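Local atomic coordinates of protease (PDB entry 5EUF), a protein that probably acts as a zinc-dependent M16-family protease, a virulence factor that cleaves the cytoplasmic domain of human junctional adhesion molecule A. Residues L337-L347 and V396-F407; T28-L36 and S98-F109. All coordinates share one frame; numbering follows the deposited sequence.

The two contacts lie on opposite sides of the centre of the chain, with centres 44 Å apart and nearest atoms about 26 Å apart, so neither touches the other. Contact 2, which closes first along the sequence, packs helix 102-113 on strand 30-37 of a six-stranded mixed sheet in the M16 peptidase (insulinase) part of the chain. It is the one with a measured relation to the catalytic centre: the side chain of Phe109 is about 10 Å from that of Glu56, the probable proton acceptor. Contact 1 joins the turn between helices 323-338 and 344-361 to helix 396-406, away from the zinc ligands His53 and Glu133 and from Glu56.

Contact 1 of 2, residues L337-L347 and V396-F407; sequences LKKGEITQAEL and VSDLVRVANEYF
Asn404 ND2 donates to Lys338 O and Lys338 NZ to Phe407 O, two bonds that join Lys338 to the last turn of helix 396-406 and the residue after it. The bond from Asn404 ND2 to Lys338 O is 3.1 Å long, in the carbonyl plane and on a lone pair, with an N-H...O angle of 162°. Asn404 ND2 also donates to Val400 O at 2.8 Å, and as both acceptors lie close to the amide plane, the pair fixes the rotation of that amide. Lys338, its chain bent at chi3 (-72°), passes across Asn404 and sets NZ on Phe407 O, 3.1 Å away and nearly along the C=O axis.

Gly340 closes a Schellman motif with positive phi, and its CA rests on both methyls of Val400. Beyond it, the side chains of Ile342 and Val396 slide past each other in opposite directions, with Ile342 CB 3.6 Å from Val396 CG1, while Ile342 CD1 touches both Leu399 CB and Val400 CG2. The other branch of Val396, CG2, meets Leu347 CD2 at 3.6 Å, next to the Thr343-Glu346 capping box that starts the second helix. At the far end, Leu337 CD2 packs on Ala403 CB at 3.7 Å and reaches the edge of the Phe407 ring.

Helix 266-276 also borders this packing, through Leu272 against Leu337 and Phe407. The Phe407 ring continues toward the five-stranded sheet, meeting Phe311 edge-to-face and the Tyr256 ring with the two planes at about 55°.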
loop_
_atom_site.group_PDB
_atom_site.type_symbol
_atom_site.label_atom_id
_atom_site.label_comp_id
_atom_site.label_asym_id
_atom_site.label_seq_id
_atom_site.Cartn_x
_atom_site.Cartn_y
_atom_site.Cartn_z
ATOM N N LEU B 337 -4.546 -23.493 24.163
ATOM C CA LEU B 337 -5.338 -22.406 24.728
ATOM C C LEU B 337 -6.796 -22.497 24.291
ATOM O O LEU B 337 -7.703 -22.444 25.119
ATOM C CB LEU B 337 -4.756 -21.051 24.320
ATOM C CG LEU B 337 -5.652 -19.830 24.543
ATOM C CD1 LEU B 337 -5.954 -19.638 26.017
ATOM C CD2 LEU B 337 -5.010 -18.580 23.962
ATOM N N LYS B 338 -7.015 -22.642 22.987
ATOM C CA LYS B 338 -8.366 -22.694 22.438
ATOM C C LYS B 338 -9.149 -23.906 22.942
ATOM O O LYS B 338 -10.379 -23.915 22.901
ATOM C CB LYS B 338 -8.321 -22.693 20.906
ATOM C CG LYS B 338 -8.000 -21.331 20.310
ATOM C CD LYS B 338 -8.162 -21.313 18.797
ATOM C CE LYS B 338 -7.060 -22.090 18.103
ATOM N NZ LYS B 338 -7.162 -21.970 16.621
ATOM N N LYS B 339 -8.438 -24.922 23.424
ATOM C CA LYS B 339 -9.086 -26.074 24.046
ATOM C C LYS B 339 -9.637 -25.699 25.420
ATOM O O LYS B 339 -10.432 -26.434 26.004
ATOM C CB LYS B 339 -8.114 -27.251 24.167
ATOM C CG LYS B 339 -7.861 -27.995 22.861
ATOM C CD LYS B 339 -6.857 -29.125 23.051
ATOM C CE LYS B 339 -6.620 -29.896 21.758
ATOM N NZ LYS B 339 -7.809 -30.694 21.342
ATOM N N GLY B 340 -9.207 -24.549 25.931
ATOM C CA GLY B 340 -9.704 -24.038 27.196
ATOM C C GLY B 340 -8.847 -24.427 28.383
ATOM O O GLY B 340 -9.318 -24.435 29.521
ATOM N N GLU B 341 -7.583 -24.747 28.123
ATOM C CA GLU B 341 -6.683 -25.188 29.180
ATOM C C GLU B 341 -6.013 -24.016 29.888
ATOM O O GLU B 341 -4.818 -23.768 29.713
ATOM C CB GLU B 341 -5.622 -26.140 28.620
ATOM C CG GLU B 341 -6.186 -27.470 28.141
ATOM C CD GLU B 341 -5.104 -28.472 27.788
ATOM O OE1 GLU B 341 -5.442 -29.558 27.270
ATOM O OE2 GLU B 341 -3.916 -28.175 28.032
ATOM N N ILE B 342 -6.799 -23.292 30.680
ATOM C CA ILE B 342 -6.268 -22.265 31.569
ATOM C C ILE B 342 -6.668 -22.567 33.005
ATOM O O ILE B 342 -7.856 -22.642 33.320
ATOM C CB ILE B 342 -6.772 -20.866 31.206
ATOM C CG1 ILE B 342 -6.705 -20.632 29.698
ATOM C CG2 ILE B 342 -5.975 -19.812 31.956
ATOM C CD1 ILE B 342 -7.334 -19.326 29.274
ATOM N N THR B 343 -5.679 -22.737 33.875
ATOM C CA THR B 343 -5.955 -23.052 35.273
ATOM C C THR B 343 -6.546 -21.853 35.995
ATOM O O THR B 343 -6.299 -20.705 35.617
ATOM C CB THR B 343 -4.688 -23.494 36.022
ATOM O OG1 THR B 343 -3.886 -22.347 36.332
ATOM C CG2 THR B 343 -3.882 -24.477 35.184
ATOM N N GLN B 344 -7.326 -22.122 37.037
ATOM C CA GLN B 344 -7.857 -21.057 37.877
ATOM C C GLN B 344 -6.713 -20.301 38.542
ATOM O O GLN B 344 -6.796 -19.090 38.752
ATOM C CB GLN B 344 -8.816 -21.621 38.924
ATOM C CG GLN B 344 -10.211 -21.890 38.388
ATOM C CD GLN B 344 -10.916 -20.622 37.941
ATOM O OE1 GLN B 344 -10.808 -19.578 38.587
ATOM N NE2 GLN B 344 -11.635 -20.703 36.828
ATOM N N ALA B 345 -5.641 -21.024 38.856
ATOM C CA ALA B 345 -4.441 -20.422 39.424
ATOM C C ALA B 345 -3.796 -19.433 38.453
ATOM O O ALA B 345 -3.357 -18.359 38.857
ATOM C CB ALA B 345 -3.446 -21.505 39.820
ATOM N N GLU B 346 -3.739 -19.804 37.176
ATOM C CA GLU B 346 -3.160 -18.935 36.155
ATOM C C GLU B 346 -3.942 -17.635 36.030
ATOM O O GLU B 346 -3.364 -16.548 36.038
ATOM C CB GLU B 346 -3.110 -19.646 34.800
ATOM C CG GLU B 346 -1.913 -20.565 34.621
ATOM C CD GLU B 346 -1.900 -21.253 33.271
ATOM O OE1 GLU B 346 -2.923 -21.868 32.898
ATOM O OE2 GLU B 346 -0.863 -21.175 32.581
ATOM N N LEU B 347 -5.261 -17.759 35.913
ATOM C CA LEU B 347 -6.142 -16.604 35.806
ATOM C C LEU B 347 -6.007 -15.685 37.018
ATOM O O LEU B 347 -6.099 -14.465 36.901
ATOM C CB LEU B 347 -7.596 -17.055 35.652
ATOM C CG LEU B 347 -8.651 -15.947 35.602
ATOM C CD1 LEU B 347 -8.556 -15.162 34.301
ATOM C CD2 LEU B 347 -10.050 -16.512 35.798
ATOM N N VAL B 396 -12.193 -17.408 32.917
ATOM C CA VAL B 396 -11.368 -18.153 31.971
ATOM C C VAL B 396 -12.095 -18.292 30.638
ATOM O O VAL B 396 -11.493 -18.163 29.570
ATOM C CB VAL B 396 -11.011 -19.553 32.508
ATOM C CG1 VAL B 396 -10.354 -20.394 31.422
ATOM C CG2 VAL B 396 -10.110 -19.443 33.725
ATOM N N SER B 397 -13.400 -18.537 30.718
ATOM C CA SER B 397 -14.240 -18.682 29.536
ATOM C C SER B 397 -14.154 -17.456 28.632
ATOM O O SER B 397 -14.179 -17.581 27.408
ATOM C CB SER B 397 -15.693 -18.934 29.943
ATOM O OG SER B 397 -16.177 -17.895 30.775
ATOM N N ASP B 398 -14.046 -16.276 29.236
ATOM C CA ASP B 398 -13.911 -15.041 28.469
ATOM C C ASP B 398 -12.612 -15.053 27.672
ATOM O O ASP B 398 -12.583 -14.670 26.504
ATOM C CB ASP B 398 -13.958 -13.816 29.388
ATOM C CG ASP B 398 -15.331 -13.592 29.994
ATOM O OD1 ASP B 398 -16.337 -13.919 29.327
ATOM O OD2 ASP B 398 -15.406 -13.088 31.137
ATOM N N LEU B 399 -11.542 -15.509 28.311
ATOM C CA LEU B 399 -10.243 -15.598 27.660
ATOM C C LEU B 399 -10.260 -16.617 26.523
ATOM O O LEU B 399 -9.623 -16.416 25.490
ATOM C CB LEU B 399 -9.160 -15.965 28.678
ATOM C CG LEU B 399 -8.567 -14.852 29.545
ATOM C CD1 LEU B 399 -9.605 -14.229 30.465
ATOM C CD2 LEU B 399 -7.395 -15.391 30.351
ATOM N N VAL B 400 -10.998 -17.707 26.715
ATOM C CA VAL B 400 -11.051 -18.781 25.728
ATOM C C VAL B 400 -11.982 -18.426 24.566
ATOM O O VAL B 400 -11.709 -18.772 23.416
ATOM C CB VAL B 400 -11.498 -20.111 26.371
ATOM C CG1 VAL B 400 -11.545 -21.223 25.334
ATOM C CG2 VAL B 400 -10.559 -20.487 27.504
ATOM N N ARG B 401 -13.077 -17.732 24.866
ATOM C CA ARG B 401 -13.980 -17.242 23.825
ATOM C C ARG B 401 -13.251 -16.295 22.881
ATOM O O ARG B 401 -13.306 -16.451 21.662
ATOM C CB ARG B 401 -15.188 -16.526 24.433
ATOM C CG ARG B 401 -16.100 -15.881 23.392
ATOM C CD ARG B 401 -17.071 -14.883 24.012
ATOM N NE ARG B 401 -16.410 -13.651 24.441
ATOM C CZ ARG B 401 -16.190 -13.320 25.710
ATOM N NH1 ARG B 401 -16.585 -14.126 26.686
ATOM N NH2 ARG B 401 -15.580 -12.178 26.002
ATOM N N VAL B 402 -12.574 -15.310 23.462
ATOM C CA VAL B 402 -11.828 -14.321 22.698
ATOM C C VAL B 402 -10.716 -14.989 21.896
ATOM O O VAL B 402 -10.447 -14.613 20.752
ATOM C CB VAL B 402 -11.237 -13.241 23.624
ATOM C CG1 VAL B 402 -10.326 -12.307 22.850
ATOM C CG2 VAL B 402 -12.353 -12.458 24.290
ATOM N N ALA B 403 -10.088 -15.996 22.498
ATOM C CA ALA B 403 -9.038 -16.756 21.832
ATOM C C ALA B 403 -9.556 -17.406 20.552
ATOM O O ALA B 403 -9.040 -17.147 19.466
ATOM C CB ALA B 403 -8.472 -17.807 22.769
ATOM N N ASN B 404 -10.585 -18.240 20.682
ATOM C CA ASN B 404 -11.162 -18.923 19.526
ATOM C C ASN B 404 -11.778 -17.968 18.509
ATOM O O ASN B 404 -11.926 -18.307 17.333
ATOM C CB ASN B 404 -12.219 -19.930 19.980
ATOM C CG ASN B 404 -11.612 -21.175 20.582
ATOM O OD1 ASN B 404 -11.482 -22.201 19.915
ATOM N ND2 ASN B 404 -11.228 -21.092 21.850
ATOM N N GLU B 405 -12.136 -16.774 18.966
ATOM C CA GLU B 405 -12.791 -15.798 18.108
ATOM C C GLU B 405 -11.829 -15.192 17.095
ATOM O O GLU B 405 -12.166 -15.037 15.922
ATOM C CB GLU B 405 -13.416 -14.688 18.950
ATOM C CG GLU B 405 -14.146 -13.631 18.140
ATOM C CD GLU B 405 -15.479 -14.113 17.605
ATOM O OE1 GLU B 405 -15.969 -15.161 18.077
ATOM O OE2 GLU B 405 -16.039 -13.442 16.713
ATOM N N TYR B 406 -10.627 -14.855 17.550
ATOM C CA TYR B 406 -9.706 -14.081 16.727
ATOM C C TYR B 406 -8.457 -14.854 16.320
ATOM O O TYR B 406 -7.813 -14.514 15.328
ATOM C CB TYR B 406 -9.303 -12.803 17.463
ATOM C CG TYR B 406 -10.480 -11.997 17.968
ATOM C CD1 TYR B 406 -11.360 -11.391 17.081
ATOM C CD2 TYR B 406 -10.712 -11.843 19.328
ATOM C CE1 TYR B 406 -12.438 -10.654 17.536
ATOM C CE2 TYR B 406 -11.788 -11.108 19.793
ATOM C CZ TYR B 406 -12.645 -10.515 18.891
ATOM O OH TYR B 406 -13.717 -9.782 19.344
ATOM N N PHE B 407 -8.110 -15.890 17.076
ATOM C CA PHE B 407 -6.902 -16.650 16.772
ATOM C C PHE B 407 -7.193 -17.769 15.778
ATOM O O PHE B 407 -6.901 -18.940 16.034
ATOM C CB PHE B 407 -6.274 -17.213 18.048
ATOM C CG PHE B 407 -5.827 -16.157 19.021
ATOM C CD1 PHE B 407 -5.538 -14.872 18.588
ATOM C CD2 PHE B 407 -5.698 -16.448 20.369
ATOM C CE1 PHE B 407 -5.128 -13.896 19.481
ATOM C CE2 PHE B 407 -5.290 -15.478 21.267
ATOM C CZ PHE B 407 -5.004 -14.200 20.822
#

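Contact 2 of 2, residues T28-L36 and S98-F109; sequences TGVIEVDVL and SEANLDKSLELF
Val33 sits over helix 102-113 with its two methyls divided between neighbouring turns. CG2, beside the backbone N, touches Leu102 CD1 at 3.7 Å and also Ser105 CB; Val33 CG1, anti to that nitrogen, meets Leu106 CD2 at 3.7 Å and the rim of the Phe109 ring. The leucines run at about a right angle to the valine. Val35 CG2 forms a CH-pi contact over one face of Phe109, 3.8 Å from the ring centroid and 27° off its normal, displaced toward the rim. Val33 O approaches the same ring at its edge. Beside Val33, the buried hydroxyl of Ser105 is satisfied within the helix, Ser105 OG donating to Asn101 O at 2.6 Å.

At the other end of the strand, Ile31 CD1 lies against Leu102 CB at 3.7 Å and close to Ser98 O. The axes of strand residues 30-36 and helix residues 102-109 approach to 9.3 Å, with N-to-C directions 16° apart, which lets Ile31, Val33 and Val35 meet successive turns.

At the polar edge, Val30 and Ser98 form an antiparallel non-hydrogen-bonded pair. Glu99 N makes a weak bond to Gly29 O, 3.0 Å long and bent to 126°, beside a CA-H...O contact from Ser98 to the same oxygen.

The helix thus packs nearly parallel to a strand on one face of the mixed sheet, as in an alpha/beta layer. Strand 30-37 lies between strands 91-98 and 192-198, and Arg92 salt-bridges Glu32 and Asp34. Helix 102-113 also packs against helices 70-77 and 202-213, through Leu108 and Leu106 respectively.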
loop_
_atom_site.group_PDB
_atom_site.type_symbol
_atom_site.label_atom_id
_atom_site.label_comp_id
_atom_site.label_asym_id
_atom_site.label_seq_id
_atom_site.Cartn_x
_atom_site.Cartn_y
_atom_site.Cartn_z
ATOM N N THR B 28 4.161 15.050 45.603
ATOM C CA THR B 28 4.632 16.366 46.022
ATOM C C THR B 28 5.578 17.016 45.017
ATOM O O THR B 28 6.710 16.568 44.815
ATOM C CB THR B 28 5.323 16.293 47.395
ATOM O OG1 THR B 28 4.412 15.736 48.350
ATOM C CG2 THR B 28 5.743 17.684 47.859
ATOM N N GLY B 29 5.093 18.084 44.390
ATOM C CA GLY B 29 5.889 18.865 43.466
ATOM C C GLY B 29 5.879 18.318 42.053
ATOM O O GLY B 29 5.687 19.066 41.101
ATOM N N VAL B 30 6.073 17.011 41.925
ATOM C CA VAL B 30 6.252 16.373 40.625
ATOM C C VAL B 30 5.000 16.418 39.748
ATOM O O VAL B 30 3.915 16.019 40.171
ATOM C CB VAL B 30 6.685 14.904 40.797
ATOM C CG1 VAL B 30 6.961 14.266 39.445
ATOM C CG2 VAL B 30 7.910 14.821 41.690
ATOM N N ILE B 31 5.157 16.918 38.524
ATOM C CA ILE B 31 4.077 16.911 37.541
ATOM C C ILE B 31 4.584 16.489 36.168
ATOM O O ILE B 31 5.790 16.386 35.942
ATOM C CB ILE B 31 3.404 18.294 37.390
ATOM C CG1 ILE B 31 4.368 19.284 36.733
ATOM C CG2 ILE B 31 2.893 18.810 38.729
ATOM C CD1 ILE B 31 3.733 20.602 36.379
ATOM N N GLU B 32 3.653 16.249 35.252
ATOM C CA GLU B 32 4.002 16.026 33.854
ATOM C C GLU B 32 3.087 16.833 32.942
ATOM O O GLU B 32 1.862 16.790 33.078
ATOM C CB GLU B 32 3.928 14.541 33.493
ATOM C CG GLU B 32 4.290 14.273 32.038
ATOM C CD GLU B 32 4.402 12.799 31.714
ATOM O OE1 GLU B 32 3.802 12.364 30.710
ATOM O OE2 GLU B 32 5.103 12.078 32.453
ATOM N N VAL B 33 3.689 17.570 32.013
ATOM C CA VAL B 33 2.933 18.408 31.090
ATOM C C VAL B 33 2.858 17.763 29.712
ATOM O O VAL B 33 3.855 17.701 28.998
ATOM C CB VAL B 33 3.562 19.807 30.960
ATOM C CG1 VAL B 33 2.681 20.701 30.109
ATOM C CG2 VAL B 33 3.774 20.418 32.332
ATOM N N ASP B 34 1.672 17.293 29.338
ATOM C CA ASP B 34 1.491 16.595 28.068
ATOM C C ASP B 34 0.805 17.439 27.001
ATOM O O ASP B 34 -0.142 18.175 27.283
ATOM C CB ASP B 34 0.683 15.312 28.275
ATOM C CG ASP B 34 1.507 14.193 28.860
ATOM O OD1 ASP B 34 1.770 14.226 30.080
ATOM O OD2 ASP B 34 1.886 13.277 28.101
ATOM N N VAL B 35 1.295 17.319 25.773
ATOM C CA VAL B 35 0.598 17.837 24.605
ATOM C C VAL B 35 0.364 16.697 23.626
ATOM O O VAL B 35 1.309 16.151 23.061
ATOM C CB VAL B 35 1.380 18.960 23.910
ATOM C CG1 VAL B 35 0.720 19.317 22.588
ATOM C CG2 VAL B 35 1.464 20.177 24.810
ATOM N N LEU B 36 -0.898 16.332 23.439
ATOM C CA LEU B 36 -1.246 15.233 22.552
ATOM C C LEU B 36 -1.817 15.743 21.233
ATOM O O LEU B 36 -2.727 16.570 21.220
ATOM C CB LEU B 36 -2.259 14.307 23.217
ATOM C CG LEU B 36 -2.032 13.949 24.682
ATOM C CD1 LEU B 36 -3.185 13.094 25.184
ATOM C CD2 LEU B 36 -0.709 13.230 24.856
ATOM N N SER B 98 8.523 19.966 37.900
ATOM C CA SER B 98 7.724 20.297 39.073
ATOM C C SER B 98 6.666 21.336 38.717
ATOM O O SER B 98 6.643 21.843 37.596
ATOM C CB SER B 98 8.612 20.807 40.208
ATOM O OG SER B 98 9.325 21.963 39.811
ATOM N N GLU B 99 5.794 21.653 39.670
ATOM C CA GLU B 99 4.698 22.585 39.413
ATOM C C GLU B 99 5.220 24.009 39.253
ATOM O O GLU B 99 4.544 24.867 38.683
ATOM C CB GLU B 99 3.654 22.522 40.533
ATOM C CG GLU B 99 4.032 23.269 41.807
ATOM C CD GLU B 99 3.531 24.702 41.817
ATOM O OE1 GLU B 99 2.683 25.042 40.964
ATOM O OE2 GLU B 99 3.990 25.488 42.674
ATOM N N ALA B 100 6.425 24.254 39.757
ATOM C CA ALA B 100 7.047 25.564 39.637
ATOM C C ALA B 100 7.395 25.867 38.183
ATOM O O ALA B 100 7.488 27.027 37.785
ATOM C CB ALA B 100 8.290 25.645 40.510
ATOM N N ASN B 101 7.580 24.814 37.391
ATOM C CA ASN B 101 7.920 24.970 35.983
ATOM C C ASN B 101 6.748 24.654 35.061
ATOM O O ASN B 101 6.926 24.483 33.856
ATOM C CB ASN B 101 9.116 24.089 35.626
ATOM C CG ASN B 101 10.379 24.508 36.348
ATOM O OD1 ASN B 101 11.031 23.698 37.006
ATOM N ND2 ASN B 101 10.729 25.783 36.236
ATOM N N LEU B 102 5.551 24.579 35.633
ATOM C CA LEU B 102 4.344 24.356 34.846
ATOM C C LEU B 102 4.114 25.491 33.856
ATOM O O LEU B 102 3.771 25.257 32.698
ATOM C CB LEU B 102 3.126 24.211 35.757
ATOM C CG LEU B 102 1.790 24.149 35.013
ATOM C CD1 LEU B 102 1.704 22.889 34.167
ATOM C CD2 LEU B 102 0.624 24.237 35.982
ATOM N N ASP B 103 4.308 26.720 34.323
ATOM C CA ASP B 103 4.062 27.900 33.504
ATOM C C ASP B 103 5.016 27.978 32.316
ATOM O O ASP B 103 4.590 28.210 31.185
ATOM C CB ASP B 103 4.178 29.169 34.347
ATOM C CG ASP B 103 3.691 30.400 33.613
ATOM O OD1 ASP B 103 2.465 30.637 33.608
ATOM O OD2 ASP B 103 4.527 31.130 33.040
ATOM N N LYS B 104 6.304 27.779 32.574
ATOM C CA LYS B 104 7.300 27.833 31.512
ATOM C C LYS B 104 7.119 26.681 30.528
ATOM O O LYS B 104 7.344 26.841 29.328
ATOM C CB LYS B 104 8.712 27.806 32.096
ATOM C CG LYS B 104 9.808 28.072 31.077
ATOM C CD LYS B 104 9.669 29.459 30.470
ATOM C CE LYS B 104 10.788 29.744 29.478
ATOM N NZ LYS B 104 10.640 31.081 28.830
ATOM N N SER B 105 6.709 25.524 31.041
ATOM C CA SER B 105 6.490 24.349 30.201
ATOM C C SER B 105 5.337 24.572 29.229
ATOM O O SER B 105 5.420 24.205 28.057
ATOM C CB SER B 105 6.219 23.114 31.062
ATOM O OG SER B 105 7.347 22.800 31.857
ATOM N N LEU B 106 4.264 25.179 29.723
ATOM C CA LEU B 106 3.118 25.510 28.887
ATOM C C LEU B 106 3.491 26.552 27.837
ATOM O O LEU B 106 2.999 26.511 26.710
ATOM C CB LEU B 106 1.957 26.013 29.746
ATOM C CG LEU B 106 1.252 24.926 30.559
ATOM C CD1 LEU B 106 0.078 25.494 31.333
ATOM C CD2 LEU B 106 0.800 23.807 29.639
ATOM N N GLU B 107 4.362 27.482 28.216
ATOM C CA GLU B 107 4.844 28.507 27.298
ATOM C C GLU B 107 5.613 27.881 26.143
ATOM O O GLU B 107 5.390 28.215 24.979
ATOM C CB GLU B 107 5.730 29.513 28.037
ATOM C CG GLU B 107 6.387 30.549 27.137
ATOM C CD GLU B 107 7.223 31.554 27.913
ATOM O OE1 GLU B 107 7.337 31.415 29.149
ATOM O OE2 GLU B 107 7.766 32.484 27.283
ATOM N N LEU B 108 6.515 26.964 26.480
ATOM C CA LEU B 108 7.336 26.278 25.489
ATOM C C LEU B 108 6.501 25.462 24.505
ATOM O O LEU B 108 6.823 25.385 23.319
ATOM C CB LEU B 108 8.346 25.365 26.180
ATOM C CG LEU B 108 9.445 26.020 27.010
ATOM C CD1 LEU B 108 10.412 24.960 27.493
ATOM C CD2 LEU B 108 10.163 27.079 26.197
ATOM N N PHE B 109 5.437 24.844 25.004
ATOM C CA PHE B 109 4.583 24.013 24.165
ATOM C C PHE B 109 3.684 24.861 23.275
ATOM O O PHE B 109 3.397 24.486 22.137
ATOM C CB PHE B 109 3.742 23.069 25.024
ATOM C CG PHE B 109 4.447 21.793 25.383
ATOM C CD1 PHE B 109 5.288 21.174 24.474
ATOM C CD2 PHE B 109 4.274 21.215 26.629
ATOM C CE1 PHE B 109 5.940 19.999 24.800
ATOM C CE2 PHE B 109 4.922 20.039 26.960
ATOM C CZ PHE B 109 5.756 19.432 26.045
#